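Local coordinates for protein deoxycytidylate deaminase (Cyanophage S-TIM5, PDB 4P9E) that probably catalyses the zinc-dependent hydrolytic deamination of dCMP to dUMP and binds dTTP as an allosteric inhibitor, at residues Cys98-Cys101 / Ser102-Ile105; Glu84-Asp87 / Gly88-Leu91. All coordinates share one frame; numbering follows the deposited sequence.

In the fold
After helix 71-80 the chain runs through a loop into contact 2, where a tight turn within 84-91 closes that loop and delivers the backbone into strand 90-93. Beyond the strand, contact 1 begins helix 99-107 at a zinc-binding N-cap; the helix then leads to strand 112-115, completing a beta-alpha-beta unit. The two contacts are both local and lie in series, neither nested nor crossed, with centres about 15 Å apart. They meet where L91 of the strand packs against I105 of the helix, L91 CD2 to I105 CD1 at 3.8 Å. Both also touch the second subunit, at the turn before the strand and at the first helical turns.

Contact 1: Cys98-Cys101 / Ser102-Ile105; sequences CPDC and SKMI. With ZN (zinc ion), chain B.
C98 and S102 meet in a local contact through the capped first turns of helix 99-107, which follows strand 90-93 and carries two zinc ligands at its N-terminal end. C98 O receives two bonds: the amide from S102 N (3.0 Å) closes the first helical turn, and the hydroxyl from S102 OG (2.9 Å) comes from above the carbonyl plane. With chi1 -66° the S102 hydroxyl lies anti to its own carbonyl carbon, on the side of the backbone N, and folds back over the preceding turn. C98 is the N-cap; its SG accepts from C101 N at 3.4 Å.

The same sulfur binds the zinc ion at 2.2 Å, and C101 SG binds it at 2.3 Å. This is the Pro-Cys-x-x-Cys element of the cytidine deaminase family, in which one cysteine at the N-cap, one on the first turn of the helix and a histidine, here H70 through ND1, hold the metal. Water 1 is a further zinc ligand at 2.5 Å and accepts from C98 N, so C98 touches the site with both backbone and side chain. E72, the predicted proton donor, packs beside C101.

Deeper in the helix, I105 N hydrogen-bonds to C101 O, while the I105 side chain brings CD1 to 4.1 Å from C101 CB. On another side D100 and K103 run alongside each other, pointing the same way, but D100 OD1 to K103 NZ is a long salt bridge of 3.8 Å. K103 NZ also makes a weak bond to V68 O of the second subunit, whose own M104 packs on M104.

Contact 2: Glu84-Asp87 / Gly88-Leu91; sequences ESID and GSEL
I86 and S89 are the ends of a type II beta turn, in which I86 O accepts from S89 N at 3.1 Å. D87 and G88 occupy the two central positions, and the positive phi of G88 (85°) is the conformation for which glycine is favoured there. Just before it, S85 OG accepts from D87 N at 3.1 Å, an ST turn that leads into the beta turn.

The side chain of S89 adds a second bond to the same acceptor: S89 OG donates to I86 O at 2.6 Å, in the carbonyl plane and on a lone pair, whereas S89 N comes from above that plane. A chi1 of 70° places OG between the backbone N and carbonyl carbon of S89, turned back toward the carbonyl it binds. The turn is thus gripped by backbone and hydroxyl together. The CA-CB bond of I86 points away from the following segment, yet CG1, anti to the backbone N (chi1 -164°), lies 3.6 Å from S89 OG.

Around the turn, K36 of strand 31-36 gives a hydrogen bond to S85 O, and K81 of the second subunit packs on I86 and D87. I86 settles against L76 and M79 of helix 71-80, S89 against V34, and the chain then enters strand 90-93 between antiparallel strand 31-36 and parallel strand 112-115.

Contact 1: Cys98-Cys101 / Ser102-Ile105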
loop_
_atom_site.group_PDB
_atom_site.type_symbol
_atom_site.label_atom_id
_atom_site.label_comp_id
_atom_site.label_asym_id
_atom_site.label_seq_id
_atom_site.Cartn_x
_atom_site.Cartn_y
_atom_site.Cartn_z
ATOM N N CYS A 98 -2.362 27.020 11.698
ATOM C CA CYS A 98 -3.005 27.286 12.981
ATOM C C CYS A 98 -2.561 26.255 14.009
ATOM O O CYS A 98 -1.921 25.274 13.651
ATOM C CB CYS A 98 -4.535 27.279 12.811
ATOM S SG CYS A 98 -5.325 25.645 12.695
ATOM N N PRO A 99 -2.875 26.477 15.298
ATOM C CA PRO A 99 -2.508 25.465 16.291
ATOM C C PRO A 99 -3.145 24.084 16.064
ATOM O O PRO A 99 -2.480 23.096 16.357
ATOM C CB PRO A 99 -3.005 26.079 17.605
ATOM C CG PRO A 99 -2.918 27.526 17.375
ATOM C CD PRO A 99 -3.343 27.715 15.951
ATOM N N ASP A 100 -4.378 24.020 15.555
ATOM C CA ASP A 100 -5.070 22.743 15.349
ATOM C C ASP A 100 -4.442 21.919 14.218
ATOM O O ASP A 100 -4.393 20.686 14.275
ATOM C CB ASP A 100 -6.562 22.956 15.054
ATOM C CG ASP A 100 -7.270 23.797 16.123
ATOM O OD1 ASP A 100 -6.879 23.706 17.320
ATOM O OD2 ASP A 100 -8.215 24.551 15.757
ATOM N N CYS A 101 -3.977 22.603 13.184
ATOM C CA CYS A 101 -3.289 21.916 12.121
ATOM C C CYS A 101 -1.896 21.512 12.594
ATOM O O CYS A 101 -1.439 20.405 12.336
ATOM C CB CYS A 101 -3.254 22.778 10.860
ATOM S SG CYS A 101 -4.904 23.045 10.131
ATOM N N SER A 102 -1.240 22.393 13.331
ATOM C CA SER A 102 0.075 22.091 13.885
ATOM C C SER A 102 0.171 20.803 14.718
ATOM O O SER A 102 1.102 20.030 14.529
ATOM C CB SER A 102 0.582 23.281 14.686
ATOM O OG SER A 102 0.805 24.377 13.822
ATOM N N LYS A 103 -0.781 20.574 15.623
ATOM C CA LYS A 103 -0.830 19.353 16.428
ATOM C C LYS A 103 -0.792 18.123 15.547
ATOM O O LYS A 103 -0.164 17.112 15.881
ATOM C CB LYS A 103 -2.155 19.238 17.184
ATOM C CG LYS A 103 -2.516 20.324 18.143
ATOM C CD LYS A 103 -3.882 20.027 18.803
ATOM C CE LYS A 103 -5.004 19.839 17.796
ATOM N NZ LYS A 103 -6.339 20.071 18.412
ATOM N N MET A 104 -1.528 18.203 14.444
ATOM C CA MET A 104 -1.782 17.040 13.612
ATOM C C MET A 104 -0.610 16.772 12.695
ATOM O O MET A 104 -0.192 15.622 12.506
ATOM C CB MET A 104 -3.063 17.233 12.814
ATOM C CG MET A 104 -4.302 17.301 13.691
ATOM S SD MET A 104 -5.816 16.933 12.783
ATOM C CE MET A 104 -6.201 18.536 12.103
ATOM N N ILE A 105 -0.089 17.855 12.138
ATOM C CA ILE A 105 1.121 17.829 11.350
ATOM C C ILE A 105 2.265 17.175 12.138
ATOM O O ILE A 105 2.981 16.322 11.607
ATOM C CB ILE A 105 1.479 19.258 10.918
ATOM C CG1 ILE A 105 0.383 19.810 10.016
ATOM C CG2 ILE A 105 2.808 19.316 10.208
ATOM C CD1 ILE A 105 0.414 21.307 9.868
HETATM ZN ZN ZN B . -5.315 25.266 10.546
HETATM O O HOH W 1 -3.935 26.532 8.968
#

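Contact 2: Glu84-Asp87 / Gly88-Leu91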
loop_
_atom_site.group_PDB
_atom_site.type_symbol
_atom_site.label_atom_id
_atom_site.label_comp_id
_atom_site.label_asym_id
_atom_site.label_seq_id
_atom_site.Cartn_x
_atom_site.Cartn_y
_atom_site.Cartn_z
ATOM N N GLU A 84 -0.149 5.744 0.748
ATOM C CA GLU A 84 1.204 6.206 0.950
ATOM C C GLU A 84 1.256 6.945 2.278
ATOM O O GLU A 84 0.388 7.752 2.579
ATOM C CB GLU A 84 1.575 7.110 -0.234
ATOM C CG GLU A 84 2.988 7.602 -0.267
ATOM C CD GLU A 84 3.991 6.490 -0.465
ATOM O OE1 GLU A 84 4.006 5.897 -1.570
ATOM O OE2 GLU A 84 4.764 6.216 0.483
ATOM N N SER A 85 2.261 6.656 3.088
ATOM C CA SER A 85 2.354 7.255 4.417
ATOM C C SER A 85 2.705 8.745 4.386
ATOM O O SER A 85 3.435 9.203 3.511
ATOM C CB SER A 85 3.368 6.512 5.277
ATOM O OG SER A 85 3.510 7.153 6.525
ATOM N N ILE A 86 2.188 9.495 5.354
ATOM C CA ILE A 86 2.487 10.914 5.449
ATOM C C ILE A 86 3.791 11.137 6.235
ATOM O O ILE A 86 4.408 12.201 6.160
ATOM C CB ILE A 86 1.307 11.700 6.072
ATOM C CG1 ILE A 86 1.459 13.198 5.797
ATOM C CG2 ILE A 86 1.176 11.421 7.553
ATOM C CD1 ILE A 86 0.372 14.040 6.379
ATOM N N ASP A 87 4.207 10.107 6.967
ATOM C CA ASP A 87 5.408 10.152 7.786
ATOM C C ASP A 87 6.659 10.409 6.944
ATOM O O ASP A 87 6.892 9.719 5.956
ATOM C CB ASP A 87 5.558 8.822 8.514
ATOM C CG ASP A 87 6.388 8.928 9.787
ATOM O OD1 ASP A 87 6.818 10.043 10.145
ATOM O OD2 ASP A 87 6.601 7.888 10.443
ATOM N N GLY A 88 7.450 11.410 7.334
ATOM C CA GLY A 88 8.675 11.747 6.632
ATOM C C GLY A 88 8.492 12.670 5.443
ATOM O O GLY A 88 9.447 13.040 4.774
ATOM N N SER A 89 7.257 13.050 5.173
ATOM C CA SER A 89 6.984 13.977 4.092
ATOM C C SER A 89 7.221 15.411 4.533
ATOM O O SER A 89 7.522 15.677 5.701
ATOM C CB SER A 89 5.537 13.846 3.645
ATOM O OG SER A 89 4.676 14.350 4.649
ATOM N N GLU A 90 7.070 16.328 3.586
ATOM C CA GLU A 90 7.124 17.754 3.874
ATOM C C GLU A 90 5.867 18.453 3.410
ATOM O O GLU A 90 5.270 18.089 2.405
ATOM C CB GLU A 90 8.310 18.380 3.181
ATOM C CG GLU A 90 9.472 17.429 3.079
ATOM C CD GLU A 90 10.771 18.147 2.923
ATOM O OE1 GLU A 90 11.137 18.472 1.776
ATOM O OE2 GLU A 90 11.407 18.398 3.959
ATOM N N LEU A 91 5.475 19.472 4.150
ATOM C CA LEU A 91 4.298 20.233 3.816
ATOM C C LEU A 91 4.672 21.599 3.232
ATOM O O LEU A 91 5.360 22.370 3.887
ATOM C CB LEU A 91 3.510 20.433 5.092
ATOM C CG LEU A 91 2.172 21.124 4.922
ATOM C CD1 LEU A 91 1.301 20.305 3.982
ATOM C CD2 LEU A 91 1.543 21.267 6.285
#